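Local coordinates for glycosyl hydrolase, family 8 (Clostridium perfringens, PDB 3REN), which acts as an alpha-amylase built on an (alpha/alpha)6 barrel, and so probably hydrolyses the alpha-glycosidic bonds of starch-like glucans, at residues 58-63 with 100-105; 68-73 with 119-124; 175-180 with 242-247. All coordinates share one frame; numbering follows the deposited sequence.

The three contacts tie together helices of the (alpha/alpha)6 barrel and a small sheet beside them. Contacts 1 and 2 share helix 62-74: contact 1 pairs the strand leading into it with strand 101-103, and contact 2 packs its C-terminal half against helix 113-130. Their segments alternate along the chain, and their centres lie about 18 Å apart. Contact 3 comes later in sequence, where helix 231-243 ends against the start of helix 176-185, centred about 16 Å from contact 2. The centres of contacts 1 and 3 lie about 28 Å apart, but contact 2 touches both: Ile119 packs on Ser62 of contact 1, and Lys121 forms a salt bridge with Glu243 of contact 3.

Contact 1 (58-63 with 100-105); sequences HSVLSE and WRKEGD. With SO4 (sulfate ion), chain E.
Val60 and Lys102 form a hydrogen-bonded pair in a small antiparallel sheet, and Leu61 and Arg101 a non-hydrogen-bonded one. Val60 N to Lys102 O and Lys102 N to Val60 O both measure 3.0 Å. The pairing ends where helix 62-74 begins: Ser62 N donates a hydrogen bond to Trp100 O at 3.1 Å, from 52° out of the carbonyl plane. The same carbonyl reaches Glu63 N through water 2, serving two amides of the first helical turn. On the face holding Val60, the methylenes of Lys102 run beside the compact branched valine, CE to Val60 CB 3.8 Å, and carry NZ to Tyr39 O. On the other face Leu61 CD2 meets Trp100 CZ3 obliquely at 3.6 Å. The bend of Arg101 at chi3 (70°) lays one face of its guanidinium over Trp100 CZ2, which sits 3.3 Å above the plane, and Arg101 NH2 (2.7 Å) and Trp100 NE1 both donate to O3 of a sulfate, probably from the crystallisation liquor, which Ser108 OG also binds. Water 1 joins Arg101 NH1 to Ser59 OG, also hydrogen-bonded to Lys56 O. Strand 101-103 is the middle of the sheet, between 60-61 and 106-107, and helix 113-130 packs against Ser62 and Glu63.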
loop_
_atom_site.group_PDB
_atom_site.type_symbol
_atom_site.label_atom_id
_atom_site.label_comp_id
_atom_site.label_asym_id
_atom_site.label_seq_id
_atom_site.Cartn_x
_atom_site.Cartn_y
_atom_site.Cartn_z
ATOM N N HIS A 58 15.659 -3.358 11.099
ATOM C CA HIS A 58 15.673 -4.729 10.544
ATOM C C HIS A 58 14.591 -5.639 11.090
ATOM O O HIS A 58 14.693 -6.890 11.046
ATOM C CB HIS A 58 17.057 -5.391 10.637
ATOM C CG HIS A 58 18.072 -4.763 9.720
ATOM N ND1 HIS A 58 19.396 -5.162 9.668
ATOM C CD2 HIS A 58 17.959 -3.723 8.855
ATOM C CE1 HIS A 58 20.044 -4.415 8.784
ATOM N NE2 HIS A 58 19.195 -3.526 8.285
ATOM N N SER A 59 13.537 -5.004 11.574
ATOM C CA SER A 59 12.269 -5.669 11.760
ATOM C C SER A 59 11.648 -5.898 10.383
ATOM O O SER A 59 12.076 -5.282 9.395
ATOM C CB SER A 59 11.340 -4.825 12.623
ATOM O OG SER A 59 11.033 -3.628 11.942
ATOM N N VAL A 60 10.654 -6.782 10.323
ATOM C CA VAL A 60 9.963 -7.107 9.079
ATOM C C VAL A 60 8.498 -6.792 9.274
ATOM O O VAL A 60 7.866 -7.341 10.166
ATOM C CB VAL A 60 10.075 -8.605 8.778
ATOM C CG1 VAL A 60 9.113 -9.032 7.633
ATOM C CG2 VAL A 60 11.504 -8.975 8.460
ATOM N N LEU A 61 7.952 -5.937 8.430
ATOM C CA LEU A 61 6.522 -5.627 8.496
ATOM C C LEU A 61 5.689 -6.584 7.611
ATOM O O LEU A 61 6.128 -6.941 6.488
ATOM C CB LEU A 61 6.325 -4.203 8.004
ATOM C CG LEU A 61 6.894 -3.098 8.900
ATOM C CD1 LEU A 61 6.840 -1.723 8.204
ATOM C CD2 LEU A 61 6.145 -3.040 10.245
ATOM N N SER A 62 4.489 -6.975 8.059
ATOM C CA SER A 62 3.636 -7.751 7.152
ATOM C C SER A 62 3.123 -6.861 6.032
ATOM O O SER A 62 2.658 -7.362 4.978
ATOM C CB SER A 62 2.461 -8.396 7.884
ATOM O OG SER A 62 1.697 -7.394 8.582
ATOM N N GLU A 63 3.185 -5.545 6.268
ATOM C CA GLU A 63 3.000 -4.566 5.192
ATOM C C GLU A 63 3.967 -4.862 4.031
ATOM O O GLU A 63 3.522 -4.957 2.888
ATOM C CB GLU A 63 3.189 -3.120 5.695
ATOM C CG GLU A 63 3.194 -2.002 4.606
ATOM C CD GLU A 63 3.575 -0.640 5.235
ATOM O OE1 GLU A 63 4.805 -0.349 5.373
ATOM O OE2 GLU A 63 2.640 0.105 5.651
ATOM N N TRP A 100 1.453 -7.302 12.767
ATOM C CA TRP A 100 1.942 -6.148 12.007
ATOM C C TRP A 100 3.450 -6.164 11.799
ATOM O O TRP A 100 3.937 -5.646 10.784
ATOM C CB TRP A 100 1.455 -4.774 12.567
ATOM C CG TRP A 100 2.310 -4.186 13.591
ATOM C CD1 TRP A 100 2.424 -4.607 14.879
ATOM C CD2 TRP A 100 3.166 -3.022 13.473
ATOM N NE1 TRP A 100 3.326 -3.800 15.590
ATOM C CE2 TRP A 100 3.806 -2.835 14.747
ATOM C CE3 TRP A 100 3.462 -2.132 12.431
ATOM C CZ2 TRP A 100 4.722 -1.793 14.999
ATOM C CZ3 TRP A 100 4.401 -1.086 12.676
ATOM C CH2 TRP A 100 5.016 -0.932 13.949
ATOM N N ARG A 101 4.191 -6.772 12.725
ATOM C CA ARG A 101 5.651 -6.655 12.687
ATOM C C ARG A 101 6.318 -7.763 13.471
ATOM O O ARG A 101 5.798 -8.145 14.496
ATOM C CB ARG A 101 6.090 -5.312 13.299
ATOM C CG ARG A 101 7.628 -5.142 13.377
ATOM C CD ARG A 101 8.034 -3.688 13.765
ATOM N NE ARG A 101 7.664 -3.453 15.161
ATOM C CZ ARG A 101 7.927 -2.349 15.845
ATOM N NH1 ARG A 101 8.593 -1.348 15.280
ATOM N NH2 ARG A 101 7.515 -2.258 17.106
ATOM N N LYS A 102 7.480 -8.241 13.005
ATOM C CA LYS A 102 8.337 -9.121 13.818
ATOM C C LYS A 102 9.727 -8.519 13.967
ATOM O O LYS A 102 10.161 -7.721 13.154
ATOM C CB LYS A 102 8.408 -10.571 13.297
ATOM C CG LYS A 102 8.851 -10.722 11.848
ATOM C CD LYS A 102 9.269 -12.176 11.472
ATOM C CE LYS A 102 9.964 -12.183 10.073
ATOM N NZ LYS A 102 10.312 -13.580 9.585
ATOM N N GLU A 103 10.389 -8.872 15.058
ATOM C CA GLU A 103 11.802 -8.579 15.259
ATOM C C GLU A 103 12.461 -9.920 15.586
ATOM O O GLU A 103 12.111 -10.536 16.589
ATOM C CB GLU A 103 11.996 -7.662 16.459
ATOM C CG GLU A 103 11.306 -6.301 16.385
ATOM C CD GLU A 103 11.408 -5.523 17.702
ATOM O OE1 GLU A 103 12.553 -5.380 18.229
ATOM O OE2 GLU A 103 10.336 -5.068 18.198
ATOM N N GLY A 104 13.397 -10.370 14.752
ATOM C CA GLY A 104 13.965 -11.716 14.873
ATOM C C GLY A 104 12.824 -12.707 14.863
ATOM O O GLY A 104 12.030 -12.711 13.943
ATOM N N ASP A 105 12.717 -13.510 15.913
ATOM C CA ASP A 105 11.654 -14.505 16.031
ATOM C C ASP A 105 10.414 -14.019 16.780
ATOM O O ASP A 105 9.520 -14.800 16.969
ATOM C CB ASP A 105 12.156 -15.751 16.774
ATOM C CG ASP A 105 13.429 -16.321 16.184
ATOM O OD1 ASP A 105 13.482 -16.547 14.947
ATOM O OD2 ASP A 105 14.383 -16.544 16.978
HETATM S S SO4 E . 4.868 -3.916 19.232
HETATM O O1 SO4 E . 5.654 -3.089 20.135
HETATM O O2 SO4 E . 3.448 -3.587 19.280
HETATM O O3 SO4 E . 5.348 -3.702 17.876
HETATM O O4 SO4 E . 5.062 -5.298 19.656
HETATM O O HOH W 1 9.996 -1.036 12.606
HETATM O O HOH W 2 2.738 -4.131 8.926
#

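Contact 2 (68-73 with 119-124); sequences MMLYSV and IIKALL
Ala122 points its methyl group at helix 68-73 and meets two side chains there. Its CB lies 3.8 Å from Met69 CB and equally far from Leu70 CD2, filling the angle between these neighbours. The small residue suits the spot, because here the backbones come close: Leu70 CA and Ala122 CA are 5.1 Å apart, and the axes of the two segments, running nearly parallel at 19°, approach to 8.9 Å.

Met69, a selenomethionine, aims across the interface. Its chain turns at the selenium (chi3 69°), which swings CE along helix 119-124 to rest 4.0 Å from Leu123 CG, the two side chains crossing at a slant. The same methyl reaches Ile119 CG2 at 4.3 Å, so a flexible, unbranched chain bridges two branched residues a helical turn apart. Leu70 starts off to the flank of the interface, but with CG anti to its carbonyl carbon (chi1 -71°) it brings CD2 back over Ala122 CA and beside the methylenes of Lys121, CD at 4.2 Å. The amino group of Lys121 continues to Glu243, with which it forms a salt bridge.

No hydrogen bond crosses between these segments. Cohesion therefore rests on dispersion and on the exclusion of water from aliphatic surfaces, and the lysine contributes its hydrocarbon part here while its charge is paired elsewhere.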
loop_
_atom_site.group_PDB
_atom_site.type_symbol
_atom_site.label_atom_id
_atom_site.label_comp_id
_atom_site.label_asym_id
_atom_site.label_seq_id
_atom_site.Cartn_x
_atom_site.Cartn_y
_atom_site.Cartn_z
HETATM N N MSE A 68 5.190 -7.399 -1.405
HETATM C CA MSE A 68 6.050 -8.255 -2.210
HETATM C C MSE A 68 5.236 -9.429 -2.794
HETATM O O MSE A 68 5.459 -9.825 -3.927
HETATM C CB MSE A 68 7.260 -8.741 -1.381
HETATM C CG MSE A 68 8.239 -9.649 -2.157
HETATM SE SE MSE A 68 8.883 -8.874 -3.872
HETATM C CE MSE A 68 10.312 -7.743 -3.215
HETATM N N MSE A 69 4.304 -9.967 -2.012
HETATM C CA MSE A 69 3.331 -10.936 -2.526
HETATM C C MSE A 69 2.487 -10.396 -3.667
HETATM O O MSE A 69 2.270 -11.104 -4.647
HETATM C CB MSE A 69 2.416 -11.434 -1.405
HETATM C CG MSE A 69 3.177 -12.378 -0.395
HETATM SE SE MSE A 69 2.127 -12.675 1.281
HETATM C CE MSE A 69 0.689 -13.749 0.576
ATOM N N LEU A 70 2.000 -9.151 -3.551
ATOM C CA LEU A 70 1.267 -8.576 -4.684
ATOM C C LEU A 70 2.112 -8.465 -5.957
ATOM O O LEU A 70 1.641 -8.791 -7.082
ATOM C CB LEU A 70 0.685 -7.215 -4.345
ATOM C CG LEU A 70 -0.486 -7.228 -3.370
ATOM C CD1 LEU A 70 -0.818 -5.763 -2.994
ATOM C CD2 LEU A 70 -1.683 -7.846 -4.108
ATOM N N TYR A 71 3.342 -7.974 -5.779
ATOM C CA TYR A 71 4.292 -7.917 -6.870
ATOM C C TYR A 71 4.517 -9.298 -7.498
ATOM O O TYR A 71 4.549 -9.428 -8.726
ATOM C CB TYR A 71 5.640 -7.398 -6.360
ATOM C CG TYR A 71 6.739 -7.473 -7.397
ATOM C CD1 TYR A 71 6.828 -6.514 -8.402
ATOM C CD2 TYR A 71 7.641 -8.511 -7.392
ATOM C CE1 TYR A 71 7.825 -6.585 -9.372
ATOM C CE2 TYR A 71 8.643 -8.600 -8.346
ATOM C CZ TYR A 71 8.725 -7.636 -9.335
ATOM O OH TYR A 71 9.734 -7.676 -10.269
ATOM N N SER A 72 4.744 -10.310 -6.659
ATOM C CA SER A 72 4.985 -11.702 -7.146
ATOM C C SER A 72 3.851 -12.261 -7.991
ATOM O O SER A 72 4.110 -12.860 -9.026
ATOM C CB SER A 72 5.211 -12.651 -5.979
ATOM O OG SER A 72 6.361 -12.251 -5.289
ATOM N N VAL A 73 2.608 -12.093 -7.584
ATOM C CA VAL A 73 1.482 -12.568 -8.357
ATOM C C VAL A 73 1.333 -11.810 -9.671
ATOM O O VAL A 73 1.087 -12.378 -10.666
ATOM C CB VAL A 73 0.153 -12.749 -7.556
ATOM C CG1 VAL A 73 -0.344 -11.493 -7.045
ATOM C CG2 VAL A 73 -0.863 -13.519 -8.353
ATOM N N ILE A 119 -2.906 -8.795 2.267
ATOM C CA ILE A 119 -2.538 -10.209 2.205
ATOM C C ILE A 119 -3.666 -11.103 1.681
ATOM O O ILE A 119 -3.430 -12.003 0.863
ATOM C CB ILE A 119 -1.972 -10.662 3.575
ATOM C CG1 ILE A 119 -0.576 -10.027 3.721
ATOM C CG2 ILE A 119 -1.855 -12.248 3.642
ATOM C CD1 ILE A 119 0.061 -10.068 5.086
ATOM N N ILE A 120 -4.895 -10.842 2.116
ATOM C CA ILE A 120 -6.040 -11.541 1.584
ATOM C C ILE A 120 -6.116 -11.304 0.078
ATOM O O ILE A 120 -6.341 -12.242 -0.663
ATOM C CB ILE A 120 -7.342 -11.108 2.279
ATOM C CG1 ILE A 120 -7.436 -11.744 3.661
ATOM C CG2 ILE A 120 -8.569 -11.525 1.443
ATOM C CD1 ILE A 120 -8.106 -10.804 4.723
ATOM N N LYS A 121 -5.921 -10.056 -0.367
ATOM C CA LYS A 121 -5.993 -9.726 -1.784
ATOM C C LYS A 121 -4.934 -10.496 -2.571
ATOM O O LYS A 121 -5.259 -11.112 -3.580
ATOM C CB LYS A 121 -5.797 -8.218 -2.013
ATOM C CG LYS A 121 -5.963 -7.784 -3.491
ATOM C CD LYS A 121 -5.573 -6.288 -3.638
ATOM C CE LYS A 121 -6.133 -5.710 -4.942
ATOM N NZ LYS A 121 -5.600 -4.319 -5.316
ATOM N N ALA A 122 -3.683 -10.502 -2.107
ATOM C CA ALA A 122 -2.609 -11.262 -2.775
ATOM C C ALA A 122 -2.930 -12.757 -2.854
ATOM O O ALA A 122 -2.685 -13.405 -3.877
ATOM C CB ALA A 122 -1.290 -11.066 -2.052
ATOM N N LEU A 123 -3.486 -13.293 -1.782
ATOM C CA LEU A 123 -3.896 -14.713 -1.731
ATOM C C LEU A 123 -5.044 -15.047 -2.688
ATOM O O LEU A 123 -4.996 -16.067 -3.398
ATOM C CB LEU A 123 -4.219 -15.131 -0.299
ATOM C CG LEU A 123 -3.004 -15.287 0.624
ATOM C CD1 LEU A 123 -3.479 -15.375 2.065
ATOM C CD2 LEU A 123 -2.180 -16.532 0.245
ATOM N N LEU A 124 -6.078 -14.206 -2.728
ATOM C CA LEU A 124 -7.189 -14.426 -3.654
ATOM C C LEU A 124 -6.740 -14.258 -5.108
ATOM O O LEU A 124 -7.110 -15.056 -5.966
ATOM C CB LEU A 124 -8.389 -13.548 -3.317
ATOM C CG LEU A 124 -8.999 -13.836 -1.936
ATOM C CD1 LEU A 124 -10.164 -12.862 -1.593
ATOM C CD2 LEU A 124 -9.452 -15.306 -1.848
#

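Contact 3 (175-180 with 242-247); sequences DLPTMK and IEAGEN
Glu243, in the last turn of helix 231-243, lays its aliphatic base against Pro177: its CB lies 3.7 Å from Pro177 CG, the extended glutamate chain passing across the proline ring. That chain carries OE2 to a salt bridge with Lys121, while Glu243 O takes a hydrogen bond from water 3, which in turn accepts one from Lys180 NZ.

Ala244 follows and is the centre of the contact. Its methyl points into the first turn of helix 176-185, 3.7 Å from Leu176 CB and 4.0 Å from Pro177 N, a small side chain that lets the two backbones approach, Pro177 CA to Ala244 CA 4.7 Å. Its carbonyl oxygen receives Lys180 NZ at 3.2 Å, the amine standing 56° out of the carbonyl plane. Lys180 is stretched out beyond CG, which itself lies opposite the backbone N (chi1 180°), and so spans the distance from its own helix.

Gly245 takes a positive phi of 88°, where a CB would press on the carbonyl oxygen of Ala244, so the position calls for glycine; its N-H goes to Ile242 O at 2.9 Å. Glu246 then turns its CG to within 4.2 Å of Leu176 CD2, and its OE2 is hydrogen-bonded to Tyr193 OH.

Two helix ends thus meet: a Schellman motif closes helix 231-243, and Asp175, at the N-cap of helix 176-185, accepts a weak bond from Thr178 N. Pro177 suits that first turn, where an N-H is dispensable. Such end-to-start packing joins neighbouring helices of this (alpha/alpha)6 barrel.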
loop_
_atom_site.group_PDB
_atom_site.type_symbol
_atom_site.label_atom_id
_atom_site.label_comp_id
_atom_site.label_asym_id
_atom_site.label_seq_id
_atom_site.Cartn_x
_atom_site.Cartn_y
_atom_site.Cartn_z
ATOM N N ASP A 175 -10.208 -1.402 1.865
ATOM C CA ASP A 175 -9.715 -2.005 0.639
ATOM C C ASP A 175 -10.904 -2.606 -0.122
ATOM O O ASP A 175 -11.154 -3.802 -0.075
ATOM C CB ASP A 175 -8.738 -3.101 1.054
ATOM C CG ASP A 175 -7.912 -3.652 -0.085
ATOM O OD1 ASP A 175 -8.297 -3.528 -1.267
ATOM O OD2 ASP A 175 -6.850 -4.256 0.227
ATOM N N LEU A 176 -11.569 -1.768 -0.864
ATOM C CA LEU A 176 -12.734 -2.146 -1.594
ATOM C C LEU A 176 -12.481 -3.319 -2.544
ATOM O O LEU A 176 -13.297 -4.165 -2.602
ATOM C CB LEU A 176 -13.273 -0.971 -2.402
ATOM C CG LEU A 176 -14.333 -0.070 -1.792
ATOM C CD1 LEU A 176 -14.441 -0.107 -0.371
ATOM C CD2 LEU A 176 -14.640 1.248 -2.424
ATOM N N PRO A 177 -11.362 -3.360 -3.252
ATOM C CA PRO A 177 -11.134 -4.481 -4.170
ATOM C C PRO A 177 -11.080 -5.823 -3.448
ATOM O O PRO A 177 -11.630 -6.795 -3.953
ATOM C CB PRO A 177 -9.764 -4.162 -4.826
ATOM C CG PRO A 177 -9.688 -2.676 -4.706
ATOM C CD PRO A 177 -10.295 -2.358 -3.364
ATOM N N THR A 178 -10.431 -5.872 -2.290
ATOM C CA THR A 178 -10.374 -7.102 -1.515
ATOM C C THR A 178 -11.796 -7.475 -1.045
ATOM O O THR A 178 -12.193 -8.638 -1.118
ATOM C CB THR A 178 -9.423 -6.928 -0.316
ATOM O OG1 THR A 178 -8.110 -6.552 -0.787
ATOM C CG2 THR A 178 -9.331 -8.212 0.481
HETATM N N MSE A 179 -12.571 -6.498 -0.577
HETATM C CA MSE A 179 -13.931 -6.786 -0.092
HETATM C C MSE A 179 -14.839 -7.301 -1.223
HETATM O O MSE A 179 -15.709 -8.140 -0.998
HETATM C CB MSE A 179 -14.570 -5.579 0.619
HETATM C CG MSE A 179 -13.865 -5.217 1.917
HETATM SE SE MSE A 179 -14.413 -3.417 2.406
HETATM C CE MSE A 179 -13.297 -3.077 3.953
ATOM N N LYS A 180 -14.662 -6.754 -2.415
ATOM C CA LYS A 180 -15.334 -7.235 -3.605
ATOM C C LYS A 180 -14.918 -8.683 -3.887
ATOM O O LYS A 180 -15.774 -9.553 -4.008
ATOM C CB LYS A 180 -14.947 -6.379 -4.796
ATOM C CG LYS A 180 -15.613 -6.814 -6.115
ATOM C CD LYS A 180 -15.701 -5.647 -7.049
ATOM C CE LYS A 180 -16.380 -6.077 -8.333
ATOM N NZ LYS A 180 -16.633 -4.876 -9.137
ATOM N N ILE A 242 -11.261 2.795 -7.732
ATOM C CA ILE A 242 -11.333 2.509 -9.165
ATOM C C ILE A 242 -11.129 1.033 -9.469
ATOM O O ILE A 242 -11.792 0.522 -10.352
ATOM C CB ILE A 242 -10.407 3.413 -10.039
ATOM C CG1 ILE A 242 -8.939 3.098 -9.807
ATOM C CG2 ILE A 242 -10.743 4.884 -9.797
ATOM C CD1 ILE A 242 -7.961 4.143 -10.390
ATOM N N GLU A 243 -10.235 0.352 -8.726
ATOM C CA GLU A 243 -9.980 -1.081 -8.942
ATOM C C GLU A 243 -11.210 -1.891 -8.629
ATOM O O GLU A 243 -11.369 -2.982 -9.162
ATOM C CB GLU A 243 -8.785 -1.610 -8.133
ATOM C CG GLU A 243 -7.448 -1.082 -8.568
ATOM C CD GLU A 243 -6.280 -1.587 -7.703
ATOM O OE1 GLU A 243 -5.127 -1.463 -8.156
ATOM O OE2 GLU A 243 -6.490 -2.093 -6.564
ATOM N N ALA A 244 -12.093 -1.353 -7.793
ATOM C CA ALA A 244 -13.345 -2.008 -7.453
ATOM C C ALA A 244 -14.484 -1.606 -8.394
ATOM O O ALA A 244 -15.620 -2.012 -8.197
ATOM C CB ALA A 244 -13.730 -1.670 -5.998
ATOM N N GLY A 245 -14.183 -0.792 -9.393
ATOM C CA GLY A 245 -15.177 -0.348 -10.377
ATOM C C GLY A 245 -15.949 0.910 -10.000
ATOM O O GLY A 245 -16.899 1.272 -10.680
ATOM N N GLU A 246 -15.575 1.587 -8.915
ATOM C CA GLU A 246 -16.298 2.818 -8.519
ATOM C C GLU A 246 -15.784 4.046 -9.280
ATOM O O GLU A 246 -14.738 3.981 -9.952
ATOM C CB GLU A 246 -16.177 3.053 -7.013
ATOM C CG GLU A 246 -16.585 1.886 -6.135
ATOM C CD GLU A 246 -18.101 1.632 -6.120
ATOM O OE1 GLU A 246 -18.893 2.571 -6.416
ATOM O OE2 GLU A 246 -18.496 0.475 -5.810
ATOM N N ASN A 247 -16.476 5.173 -9.122
ATOM C CA ASN A 247 -16.207 6.386 -9.902
ATOM C C ASN A 247 -15.312 7.380 -9.171
ATOM O O ASN A 247 -15.658 7.810 -8.092
ATOM C CB ASN A 247 -17.544 7.072 -10.243
ATOM C CG ASN A 247 -17.369 8.316 -11.141
ATOM O OD1 ASN A 247 -16.643 9.258 -10.802
ATOM N ND2 ASN A 247 -18.031 8.302 -12.295
HETATM O O HOH W 3 -13.797 -4.520 -9.899
#